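Local coordinates for protein gluconate kinase (Lactobacillus acidophilus, PDB 3LL3) that binds ATP and D-xylulose and probably transfers phosphate from the nucleotide to a sugar or sugar acid, as other FGGY-family carbohydrate kinases do, at residues Pro36-Gln39 / Gly43-Glu46; Gln118-Lys123 / Ala132-Leu137; Trp139-Lys144 / Ile196-Lys201. One frame throughout, in Å; residues are numbered along the deposited sequence.

Interaction 1 (Pro36-Gln39 / Gly43-Glu46)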
loop_
_atom_site.group_PDB
_atom_site.type_symbol
_atom_site.label_atom_id
_atom_site.label_comp_id
_atom_site.label_asym_id
_atom_site.label_seq_id
_atom_site.Cartn_x
_atom_site.Cartn_y
_atom_site.Cartn_z
ATOM N N PRO A 36 -24.819 25.350 8.041
ATOM C CA PRO A 36 -23.432 25.274 7.583
ATOM C C PRO A 36 -22.489 24.944 8.735
ATOM O O PRO A 36 -22.762 25.304 9.885
ATOM C CB PRO A 36 -23.139 26.700 7.099
ATOM C CG PRO A 36 -24.388 27.507 7.348
ATOM C CD PRO A 36 -25.245 26.737 8.282
ATOM N N LEU A 37 -21.392 24.262 8.428
ATOM C CA LEU A 37 -20.329 24.098 9.402
ATOM C C LEU A 37 -19.428 25.320 9.321
ATOM O O LEU A 37 -19.202 25.860 8.241
ATOM C CB LEU A 37 -19.519 22.838 9.110
ATOM C CG LEU A 37 -18.867 22.156 10.317
ATOM C CD1 LEU A 37 -19.910 21.378 11.124
ATOM C CD2 LEU A 37 -17.753 21.221 9.858
ATOM N N ILE A 38 -18.922 25.765 10.464
ATOM C CA ILE A 38 -18.000 26.889 10.506
ATOM C C ILE A 38 -16.560 26.378 10.575
ATOM O O ILE A 38 -16.096 25.935 11.630
ATOM C CB ILE A 38 -18.294 27.789 11.707
ATOM C CG1 ILE A 38 -19.756 28.235 11.671
ATOM C CG2 ILE A 38 -17.354 28.987 11.726
ATOM C CD1 ILE A 38 -20.233 28.863 12.952
ATOM N N GLN A 39 -15.864 26.425 9.439
ATOM C CA GLN A 39 -14.471 26.006 9.373
ATOM C C GLN A 39 -13.588 27.122 8.835
ATOM O O GLN A 39 -13.073 27.016 7.725
ATOM C CB GLN A 39 -14.319 24.790 8.461
ATOM C CG GLN A 39 -15.176 23.594 8.847
ATOM C CD GLN A 39 -14.768 22.318 8.126
ATOM O OE1 GLN A 39 -14.768 22.258 6.892
ATOM N NE2 GLN A 39 -14.417 21.286 8.898
ATOM N N GLY A 43 -9.049 22.365 11.126
ATOM C CA GLY A 43 -9.358 21.757 12.407
ATOM C C GLY A 43 -10.569 22.385 13.077
ATOM O O GLY A 43 -11.135 21.821 14.022
ATOM N N GLN A 44 -10.974 23.555 12.595
ATOM C CA GLN A 44 -12.153 24.201 13.152
ATOM C C GLN A 44 -13.440 23.546 12.659
ATOM O O GLN A 44 -13.571 23.202 11.481
ATOM C CB GLN A 44 -12.175 25.705 12.873
ATOM C CG GLN A 44 -13.142 26.436 13.803
ATOM C CD GLN A 44 -13.359 27.895 13.444
ATOM O OE1 GLN A 44 -12.920 28.368 12.397
ATOM N NE2 GLN A 44 -14.054 28.611 14.315
ATOM N N ALA A 45 -14.388 23.379 13.572
ATOM C CA ALA A 45 -15.645 22.722 13.255
ATOM C C ALA A 45 -16.726 23.159 14.233
ATOM O O ALA A 45 -16.954 22.504 15.253
ATOM C CB ALA A 45 -15.464 21.207 13.282
ATOM N N GLU A 46 -17.372 24.281 13.925
ATOM C CA GLU A 46 -18.377 24.877 14.802
ATOM C C GLU A 46 -19.684 25.036 14.044
ATOM O O GLU A 46 -19.703 25.052 12.812
ATOM C CB GLU A 46 -17.929 26.258 15.293
ATOM C CG GLU A 46 -16.608 26.278 16.048
ATOM C CD GLU A 46 -16.225 27.678 16.520
ATOM O OE1 GLU A 46 -16.962 28.642 16.222
ATOM O OE2 GLU A 46 -15.189 27.813 17.195
#
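Gln44 and Glu46 meet Ile38 across a short turn and set two flat groups at its side. The Gln44 amide sends an N-H, lying in its own plane, onto one face of the Glu46 carboxylate: NE2 of Gln44 stands 3.2 Å from OE2 of Glu46, 78° out of the carboxylate plane, in a nearly straight bond (164°). The other end of each group has its own partner, Glu46 OE1 taking Asn95 ND2 and Gln44 OE1 bonding Thr40 OG1. With CG anti to the backbone N (chi1 -162°) and the chain extended, Gln44 runs past the Ile38 carbonyl, its CG 3.7 Å from Ile38 O. A leucine in place of Gln44 would keep the bulk but would probably leave the Thr40 hydroxyl and the Glu46 carboxylate without these mates. A third amide is held more lightly: Gln39 NE2 makes a weak, bent hydrogen bond of 3.3 Å to Gln44 O. The backbone supplies the firmer grip. Ile38 N donates to Glu46 O over 2.6 Å and Glu46 N returns a bond to Ile38 O of 3.1 Å, a single antiparallel hydrogen-bonded pair where strand 46-47 begins. Beta-branched Ile38 suits an extended backbone, and its CB rests 3.9 Å from Glu46 CB. Ala45 is small enough to be buried beside Leu37, CD2 of Leu37 lying 4.1 Å from CB of Ala45, while its backbone bonds Asp101 and Thr98. The chemistry is thus that of a surface turn: backbone hydrogen bonds hold its two arms together, amides and a carboxylate pair along its polar flank, and a small apolar contact joins partly exposed Leu37 to buried Ala45.

Interaction 2 (Gln118-Lys123 / Ala132-Leu137); sequences QQIYRK and APIYKL
Ile120 and Ile134 reach toward each other tip to tip, and all the tight packing of this contact gathers round one methyl. CD1 of Ile120 lies 3.5 Å from CD1 of Ile134, closer than carbons usually come. Ile134 manages the reach because CG1 is anti to the backbone N (chi1 -178°) and the chain continues straight to CD1. The same Ile120 methyl comes up obliquely to the Tyr135 ring, 3.8 Å from Tyr135 CE1, and the hydroxyl end of the ring runs on past Ile120 to bring Tyr135 OH within 3.9 Å of Ile120 CB. CG2 of Ile134 sits over one face of that ring, offset toward its rim, which probably limits how far the ring can turn. Long apolar side chains suit this buried spot, since the backbones are well separated: the alpha carbons of Ile120 and Ile134 are 9.0 Å apart, and only 156 Å² is buried. Away from this apolar point helix 116-124 carries polar groups: Arg122 is exposed, while Lys123 forms salt bridges with Glu192 and Asp190. Two further helices complete the core: Leu193 of helix 191-197 packs on both isoleucines, and Ile107, Val108 and Ala111 of helix 105-114 touch Tyr135, placing the contact within a helical cluster of the N-terminal family region.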
loop_
_atom_site.group_PDB
_atom_site.type_symbol
_atom_site.label_atom_id
_atom_site.label_comp_id
_atom_site.label_asym_id
_atom_site.label_seq_id
_atom_site.Cartn_x
_atom_site.Cartn_y
_atom_site.Cartn_z
ATOM N N GLN A 118 -5.053 9.175 30.333
ATOM C CA GLN A 118 -5.309 7.817 30.792
ATOM C C GLN A 118 -6.210 7.828 32.017
ATOM O O GLN A 118 -7.062 6.963 32.179
ATOM C CB GLN A 118 -3.990 7.096 31.110
ATOM C CG GLN A 118 -3.114 6.819 29.893
ATOM C CD GLN A 118 -2.255 8.001 29.482
ATOM O OE1 GLN A 118 -2.431 9.122 29.968
ATOM N NE2 GLN A 118 -1.310 7.753 28.577
ATOM N N GLN A 119 -6.020 8.821 32.877
ATOM C CA GLN A 119 -6.779 8.921 34.115
ATOM C C GLN A 119 -8.210 9.336 33.824
ATOM O O GLN A 119 -9.154 8.811 34.410
ATOM C CB GLN A 119 -6.142 9.936 35.080
ATOM C CG GLN A 119 -6.881 10.000 36.423
ATOM C CD GLN A 119 -6.389 11.119 37.357
ATOM O OE1 GLN A 119 -6.053 12.221 36.915
ATOM N NE2 GLN A 119 -6.378 10.835 38.657
ATOM N N ILE A 120 -8.371 10.289 32.918
ATOM C CA ILE A 120 -9.706 10.688 32.482
ATOM C C ILE A 120 -10.469 9.474 31.918
ATOM O O ILE A 120 -11.654 9.254 32.233
ATOM C CB ILE A 120 -9.632 11.853 31.467
ATOM C CG1 ILE A 120 -9.299 13.159 32.189
ATOM C CG2 ILE A 120 -10.950 12.015 30.703
ATOM C CD1 ILE A 120 -8.873 14.265 31.265
ATOM N N TYR A 121 -9.781 8.674 31.106
ATOM C CA TYR A 121 -10.368 7.442 30.578
ATOM C C TYR A 121 -10.798 6.462 31.679
ATOM O O TYR A 121 -11.903 5.950 31.664
ATOM C CB TYR A 121 -9.423 6.744 29.595
ATOM C CG TYR A 121 -10.054 5.498 29.040
ATOM C CD1 TYR A 121 -11.082 5.581 28.108
ATOM C CD2 TYR A 121 -9.652 4.238 29.469
ATOM C CE1 TYR A 121 -11.697 4.433 27.613
ATOM C CE2 TYR A 121 -10.243 3.090 28.977
ATOM C CZ TYR A 121 -11.266 3.193 28.053
ATOM O OH TYR A 121 -11.854 2.052 27.570
ATOM N N ARG A 122 -9.884 6.182 32.600
ATOM C CA ARG A 122 -10.203 5.319 33.728
ATOM C C ARG A 122 -11.393 5.861 34.524
ATOM O O ARG A 122 -12.206 5.073 34.988
ATOM C CB ARG A 122 -8.986 5.127 34.639
ATOM C CG ARG A 122 -8.222 3.828 34.452
ATOM C CD ARG A 122 -6.997 3.771 35.369
ATOM N NE ARG A 122 -5.792 4.149 34.639
ATOM C CZ ARG A 122 -5.077 5.241 34.869
ATOM N NH1 ARG A 122 -4.008 5.488 34.134
ATOM N NH2 ARG A 122 -5.416 6.077 35.837
ATOM N N LYS A 123 -11.524 7.184 34.654
ATOM C CA LYS A 123 -12.626 7.781 35.422
ATOM C C LYS A 123 -13.960 7.834 34.692
ATOM O O LYS A 123 -15.016 7.684 35.314
ATOM C CB LYS A 123 -12.292 9.213 35.852
ATOM C CG LYS A 123 -11.433 9.333 37.101
ATOM C CD LYS A 123 -10.906 10.757 37.230
ATOM C CE LYS A 123 -10.022 10.905 38.452
ATOM N NZ LYS A 123 -10.821 10.742 39.697
ATOM N N ALA A 132 -13.788 15.395 23.090
ATOM C CA ALA A 132 -14.428 15.550 24.400
ATOM C C ALA A 132 -14.424 16.984 24.924
ATOM O O ALA A 132 -13.392 17.671 24.886
ATOM C CB ALA A 132 -13.770 14.631 25.431
ATOM N N PRO A 133 -15.587 17.435 25.419
ATOM C CA PRO A 133 -15.758 18.674 26.181
ATOM C C PRO A 133 -14.666 18.913 27.240
ATOM O O PRO A 133 -14.155 20.019 27.334
ATOM C CB PRO A 133 -17.130 18.477 26.830
ATOM C CG PRO A 133 -17.891 17.753 25.768
ATOM C CD PRO A 133 -16.884 16.800 25.131
ATOM N N ILE A 134 -14.282 17.904 28.010
ATOM C CA ILE A 134 -13.261 18.163 29.019
ATOM C C ILE A 134 -11.951 18.728 28.425
ATOM O O ILE A 134 -11.354 19.644 28.994
ATOM C CB ILE A 134 -12.981 16.933 29.893
ATOM C CG1 ILE A 134 -11.935 17.273 30.961
ATOM C CG2 ILE A 134 -12.556 15.757 29.048
ATOM C CD1 ILE A 134 -11.708 16.162 31.956
ATOM N N TYR A 135 -11.519 18.206 27.279
ATOM C CA TYR A 135 -10.283 18.681 26.643
ATOM C C TYR A 135 -10.475 20.047 26.002
ATOM O O TYR A 135 -9.566 20.886 25.999
ATOM C CB TYR A 135 -9.785 17.673 25.601
ATOM C CG TYR A 135 -9.359 16.373 26.216
ATOM C CD1 TYR A 135 -8.285 16.334 27.088
ATOM C CD2 TYR A 135 -10.027 15.187 25.932
ATOM C CE1 TYR A 135 -7.870 15.153 27.670
ATOM C CE2 TYR A 135 -9.627 13.993 26.510
ATOM C CZ TYR A 135 -8.537 13.990 27.385
ATOM O OH TYR A 135 -8.113 12.833 27.984
ATOM N N LYS A 136 -11.665 20.278 25.475
ATOM C CA LYS A 136 -11.989 21.580 24.910
ATOM C C LYS A 136 -12.033 22.661 25.992
ATOM O O LYS A 136 -11.632 23.797 25.744
ATOM C CB LYS A 136 -13.326 21.524 24.169
ATOM C CG LYS A 136 -13.283 20.619 22.928
ATOM C CD LYS A 136 -14.652 20.501 22.274
ATOM C CE LYS A 136 -14.633 19.536 21.084
ATOM N NZ LYS A 136 -16.029 19.077 20.809
ATOM N N LEU A 137 -12.543 22.309 27.174
ATOM C CA LEU A 137 -12.639 23.242 28.296
ATOM C C LEU A 137 -11.251 23.595 28.826
ATOM O O LEU A 137 -10.969 24.752 29.119
ATOM C CB LEU A 137 -13.483 22.652 29.427
ATOM C CG LEU A 137 -14.981 22.562 29.177
ATOM C CD1 LEU A 137 -15.643 21.668 30.223
ATOM C CD2 LEU A 137 -15.592 23.969 29.180
#

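Interaction 3 (Trp139-Lys144 / Ile196-Lys201)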
loop_
_atom_site.group_PDB
_atom_site.type_symbol
_atom_site.label_atom_id
_atom_site.label_comp_id
_atom_site.label_asym_id
_atom_site.label_seq_id
_atom_site.Cartn_x
_atom_site.Cartn_y
_atom_site.Cartn_z
ATOM N N TRP A 139 -8.533 23.486 27.031
ATOM C CA TRP A 139 -7.953 24.352 26.006
ATOM C C TRP A 139 -8.480 25.780 26.137
ATOM O O TRP A 139 -7.711 26.742 26.093
ATOM C CB TRP A 139 -8.261 23.833 24.606
ATOM C CG TRP A 139 -7.573 24.634 23.528
ATOM C CD1 TRP A 139 -6.273 24.512 23.115
ATOM C CD2 TRP A 139 -8.151 25.673 22.727
ATOM N NE1 TRP A 139 -6.011 25.414 22.106
ATOM C CE2 TRP A 139 -7.147 26.133 21.847
ATOM C CE3 TRP A 139 -9.421 26.245 22.656
ATOM C CZ2 TRP A 139 -7.374 27.148 20.920
ATOM C CZ3 TRP A 139 -9.644 27.261 21.736
ATOM C CH2 TRP A 139 -8.626 27.699 20.880
ATOM N N LEU A 140 -9.792 25.919 26.289
ATOM C CA LEU A 140 -10.399 27.245 26.437
ATOM C C LEU A 140 -9.849 27.993 27.654
ATOM O O LEU A 140 -9.550 29.188 27.584
ATOM C CB LEU A 140 -11.917 27.136 26.541
ATOM C CG LEU A 140 -12.658 26.762 25.249
ATOM C CD1 LEU A 140 -14.076 26.316 25.539
ATOM C CD2 LEU A 140 -12.657 27.933 24.284
ATOM N N LYS A 141 -9.714 27.278 28.764
ATOM C CA LYS A 141 -9.201 27.850 30.014
ATOM C C LYS A 141 -7.760 28.361 29.887
ATOM O O LYS A 141 -7.359 29.288 30.589
ATOM C CB LYS A 141 -9.304 26.793 31.121
ATOM C CG LYS A 141 -8.545 27.082 32.426
ATOM C CD LYS A 141 -8.998 26.091 33.505
ATOM C CE LYS A 141 -7.825 25.557 34.306
ATOM N NZ LYS A 141 -6.670 25.252 33.427
ATOM N N ASN A 142 -6.981 27.747 28.997
ATOM C CA ASN A 142 -5.588 28.131 28.805
ATOM C C ASN A 142 -5.414 29.171 27.697
ATOM O O ASN A 142 -4.584 30.072 27.817
ATOM C CB ASN A 142 -4.726 26.897 28.510
ATOM C CG ASN A 142 -3.246 27.235 28.334
ATOM O OD1 ASN A 142 -2.696 27.137 27.227
ATOM N ND2 ASN A 142 -2.592 27.631 29.430
ATOM N N LYS A 143 -6.203 29.062 26.628
ATOM C CA LYS A 143 -5.971 29.890 25.443
ATOM C C LYS A 143 -7.040 30.952 25.159
ATOM O O LYS A 143 -6.835 31.836 24.325
ATOM C CB LYS A 143 -5.764 29.015 24.199
ATOM C CG LYS A 143 -4.931 27.777 24.445
ATOM C CD LYS A 143 -3.958 27.498 23.296
ATOM C CE LYS A 143 -2.551 27.993 23.617
ATOM N NZ LYS A 143 -2.565 29.446 23.938
ATOM N N LYS A 144 -8.177 30.858 25.838
ATOM C CA LYS A 144 -9.263 31.813 25.658
ATOM C C LYS A 144 -9.747 32.246 27.030
ATOM O O LYS A 144 -10.923 32.090 27.367
ATOM C CB LYS A 144 -10.418 31.181 24.871
ATOM C CG LYS A 144 -10.540 31.638 23.418
ATOM C CD LYS A 144 -9.283 31.351 22.626
ATOM C CE LYS A 144 -9.327 32.019 21.257
ATOM N NZ LYS A 144 -10.379 31.446 20.360
ATOM N N ILE A 196 -9.803 20.338 38.643
ATOM C CA ILE A 196 -8.760 20.601 37.652
ATOM C C ILE A 196 -9.258 21.580 36.577
ATOM O O ILE A 196 -8.513 22.447 36.111
ATOM C CB ILE A 196 -8.269 19.295 36.998
ATOM C CG1 ILE A 196 -7.549 18.426 38.035
ATOM C CG2 ILE A 196 -7.336 19.595 35.830
ATOM C CD1 ILE A 196 -7.432 16.971 37.631
ATOM N N LEU A 197 -10.529 21.441 36.211
ATOM C CA LEU A 197 -11.176 22.310 35.231
ATOM C C LEU A 197 -11.442 23.710 35.769
ATOM O O LEU A 197 -11.545 24.668 34.998
ATOM C CB LEU A 197 -12.508 21.694 34.808
ATOM C CG LEU A 197 -12.593 20.894 33.513
ATOM C CD1 LEU A 197 -11.252 20.657 32.950
ATOM C CD2 LEU A 197 -13.344 19.592 33.747
ATOM N N LYS A 198 -11.570 23.812 37.091
ATOM C CA LYS A 198 -11.977 25.051 37.737
ATOM C C LYS A 198 -13.408 25.391 37.327
ATOM O O LYS A 198 -13.779 26.557 37.101
ATOM C CB LYS A 198 -10.978 26.162 37.426
ATOM C CG LYS A 198 -9.565 25.786 37.896
ATOM C CD LYS A 198 -8.525 26.735 37.351
ATOM C CE LYS A 198 -7.128 26.380 37.845
ATOM N NZ LYS A 198 -6.192 27.436 37.404
ATOM N N ILE A 199 -14.201 24.327 37.230
ATOM C CA ILE A 199 -15.618 24.424 36.913
ATOM C C ILE A 199 -16.390 23.951 38.136
ATOM O O ILE A 199 -15.979 22.998 38.808
ATOM C CB ILE A 199 -15.969 23.507 35.715
ATOM C CG1 ILE A 199 -15.287 24.005 34.438
ATOM C CG2 ILE A 199 -17.465 23.387 35.530
ATOM C CD1 ILE A 199 -15.515 25.467 34.157
ATOM N N LYS A 200 -17.496 24.623 38.433
ATOM C CA LYS A 200 -18.379 24.189 39.500
ATOM C C LYS A 200 -19.558 23.415 38.920
ATOM O O LYS A 200 -20.009 23.677 37.799
ATOM C CB LYS A 200 -18.884 25.390 40.297
ATOM C CG LYS A 200 -17.770 26.186 40.956
ATOM C CD LYS A 200 -16.965 25.307 41.900
ATOM C CE LYS A 200 -17.544 25.310 43.314
ATOM N NZ LYS A 200 -16.827 24.330 44.192
ATOM N N LYS A 201 -20.043 22.464 39.704
ATOM C CA LYS A 201 -21.213 21.666 39.366
ATOM C C LYS A 201 -22.381 22.554 38.918
ATOM O O LYS A 201 -23.124 22.204 37.999
ATOM C CB LYS A 201 -21.554 20.788 40.575
ATOM C CG LYS A 201 -23.001 20.524 40.852
ATOM C CD LYS A 201 -23.177 20.041 42.291
ATOM C CE LYS A 201 -23.510 21.204 43.208
ATOM N NZ LYS A 201 -23.178 20.964 44.646
#
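Lys141 and Lys198 cross at about a right angle, and their aliphatic carbons make the main apolar contact. CE of Lys141 stands 3.3 Å from CD of Lys198, tighter than carbons normally approach, so the exact fit of these two long chains is doubtful. Lys141 gets there with CG anti to the backbone N (chi1 167°) and then bends near its end, whereas Lys198 stays extended beyond CG. Phe148 of helix 145-150 also touches the Lys141 chain.

Contacts with backbone carbonyls form a second group. CD of Lys141 lies 3.3 Å from Leu197 O, and CE of Lys141 is 3.7 Å from Ile196 O; these are carbon-to-oxygen approaches, with no hydrogen bond joining the segments. Both carbonyls belong to the last turn of helix 191-197, whose partial negative end would probably favour a nearby ammonium.

Charge is the third element. NZ of Lys141 and NZ of Lys198 are 4.6 Å apart, a like-charge pair that solvent could screen, Lys198 being exposed and Lys141 partly so. Lysine suits such a margin, with methylenes that cover backbone and a charged tip that can turn to solvent.

The CB of buried Leu197 points away from 139-144, and its side chain packs on Ile134 and Leu138 of helix 133-143. The contact therefore marks where two helices end near each other, and helix 191-197 closes in a Schellman motif: Ile199 N bonds Leu194 O, Lys198 N bonds Asp195 O, and Lys198 is the C-prime residue with positive phi (65°).

Interactions 2 and 3 are successive parts of one helical cluster: both use helix 133-143, their centres are 12 Å apart, and they join where Ile134 CG1 lies 3.9 Å from Leu197 CD2. Interaction 1 stands apart, its centre 22 Å from each of the others and its nearest atoms about 7 Å away. Thr98 links it indirectly to helix 133-143, its hydroxyl bonding Ala45 O and its carbonyl accepting Lys136 NZ, which also bonds the carbonyl of His81 in the D-xylulose pocket. None of the three contacts lines a ligand pocket: the side chain of Gln39 is about 9 Å from bound 1-deoxy-D-xylulose-5-phosphate, and those of Leu37 and Tyr135 about 11 and 12 Å from D-xylulose.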